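Local atomic coordinates of 3-dehydroquinate dehydratase (Clostridium difficile, PDB entry 4H3D), a protein that catalyses the cis-dehydration of 3-dehydroquinate to 3-dehydroshikimate through an imine intermediate, the third step of the chorismate pathway. Residues 126-131 / 166-171. Residues are numbered along the deposited sequence; the frame is centred on the assembly and turned at random.
Sequences EVIDEV and QELGAD
Asp129 and Leu168 are joined through one water, which donates to Asp129 OD1 at 2.8 Å and to the carbonyl O of Leu168 at 2.7 Å. Asp129 CG stands beside its own backbone N and anti to the carbonyl carbon (chi1 -79°), a torsion that swings the carboxylate toward residues 166-171. The same OD1 lies 4.0 Å from Leu168 CD2, a van der Waals approach in which the two side chains run at about a right angle. The other branch of Leu168 turns to the apolar side: its CD1 meets Ile128 CD1 at 3.9 Å, methyl against methyl. Both Ile128 and Leu168 also rest on Ile144 of strand 141-148. Just past Leu168, Gly169 takes a positive phi (89°) in a Schellman motif that ends helix 155-167, with Gly169 N hydrogen-bonded to Gln166 O at 2.9 Å. The contact thus joins helix 125-137 to the turn that follows helix 155-167, over strand 141-148 of the TIM barrel. Its chemistry is split, with apolar methyls beside Ile144 and, at the more exposed Asp129, a water that lets two acceptors, carboxylate and carbonyl, share a link.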
# COMPACT_ATOMS: atom_id res chain seq x y z
N GLU B 126 -1.10 -0.76 37.52
CA GLU B 126 -0.18 -0.31 38.56
C GLU B 126 1.12 0.19 37.96
O GLU B 126 1.57 1.29 38.24
CB GLU B 126 0.08 -1.41 39.61
CG GLU B 126 0.94 -0.95 40.79
CD GLU B 126 0.99 -1.96 41.93
OE1 GLU B 126 0.71 -3.16 41.70
OE2 GLU B 126 1.31 -1.55 43.06
N VAL B 127 1.72 -0.64 37.11
CA VAL B 127 2.99 -0.30 36.47
C VAL B 127 2.80 0.89 35.53
O VAL B 127 3.54 1.88 35.61
CB VAL B 127 3.54 -1.49 35.65
CG1 VAL B 127 4.62 -1.02 34.68
CG2 VAL B 127 4.05 -2.56 36.59
N ILE B 128 1.79 0.80 34.68
CA ILE B 128 1.47 1.86 33.71
C ILE B 128 1.22 3.20 34.38
O ILE B 128 1.78 4.21 33.96
CB ILE B 128 0.28 1.50 32.85
CG1 ILE B 128 0.62 0.30 31.95
CG2 ILE B 128 -0.11 2.67 31.98
CD1 ILE B 128 -0.59 -0.33 31.31
N ASP B 129 0.38 3.22 35.40
CA ASP B 129 0.09 4.48 36.12
C ASP B 129 1.37 5.11 36.64
O ASP B 129 1.58 6.33 36.48
CB ASP B 129 -0.90 4.28 37.27
CG ASP B 129 -2.36 4.19 36.79
OD1 ASP B 129 -2.62 4.39 35.58
OD2 ASP B 129 -3.24 3.92 37.63
N GLU B 130 2.23 4.30 37.23
CA GLU B 130 3.47 4.83 37.78
C GLU B 130 4.40 5.38 36.70
O GLU B 130 4.90 6.50 36.82
CB GLU B 130 4.20 3.78 38.63
CG GLU B 130 5.43 4.36 39.34
CD GLU B 130 6.13 3.38 40.27
OE1 GLU B 130 5.64 2.25 40.48
OE2 GLU B 130 7.19 3.76 40.81
N VAL B 131 4.62 4.60 35.64
CA VAL B 131 5.53 5.01 34.59
C VAL B 131 4.97 6.16 33.75
O VAL B 131 5.71 7.08 33.39
CB VAL B 131 5.92 3.83 33.68
CG1 VAL B 131 6.91 4.29 32.63
CG2 VAL B 131 6.51 2.70 34.52
N GLN B 166 -5.89 5.15 25.53
CA GLN B 166 -6.20 6.58 25.72
C GLN B 166 -6.58 6.85 27.18
O GLN B 166 -6.11 7.82 27.79
CB GLN B 166 -7.33 7.05 24.81
CG GLN B 166 -6.96 7.16 23.37
CD GLN B 166 -8.03 7.88 22.55
OE1 GLN B 166 -7.72 8.55 21.57
NE2 GLN B 166 -9.29 7.75 22.96
N GLU B 167 -7.43 5.98 27.74
CA GLU B 167 -7.88 6.15 29.12
C GLU B 167 -6.71 6.09 30.11
O GLU B 167 -6.74 6.77 31.14
CB GLU B 167 -8.93 5.09 29.49
CG GLU B 167 -10.25 5.23 28.73
CD GLU B 167 -11.19 4.02 28.92
OE1 GLU B 167 -10.86 3.12 29.74
OE2 GLU B 167 -12.24 3.98 28.24
N LEU B 168 -5.69 5.31 29.78
CA LEU B 168 -4.50 5.19 30.62
C LEU B 168 -3.50 6.34 30.43
O LEU B 168 -2.47 6.39 31.07
CB LEU B 168 -3.83 3.84 30.40
CG LEU B 168 -4.57 2.65 31.01
CD1 LEU B 168 -4.01 1.31 30.48
CD2 LEU B 168 -4.52 2.69 32.55
N GLY B 169 -3.83 7.28 29.55
CA GLY B 169 -2.98 8.44 29.33
C GLY B 169 -1.91 8.29 28.28
O GLY B 169 -0.98 9.10 28.23
N ALA B 170 -2.00 7.28 27.41
CA ALA B 170 -1.00 7.18 26.33
C ALA B 170 -1.11 8.42 25.45
O ALA B 170 -2.20 8.85 25.13
CB ALA B 170 -1.24 5.94 25.47
N ASP B 171 0.02 9.00 25.09
CA ASP B 171 0.01 10.07 24.12
C ASP B 171 -0.21 9.43 22.74
O ASP B 171 -0.82 10.05 21.86
CB ASP B 171 1.34 10.82 24.15
CG ASP B 171 1.58 11.52 25.47
OD1 ASP B 171 1.00 12.60 25.68
OD2 ASP B 171 2.36 11.00 26.29
O HOH W 1 -1.78 6.22 33.68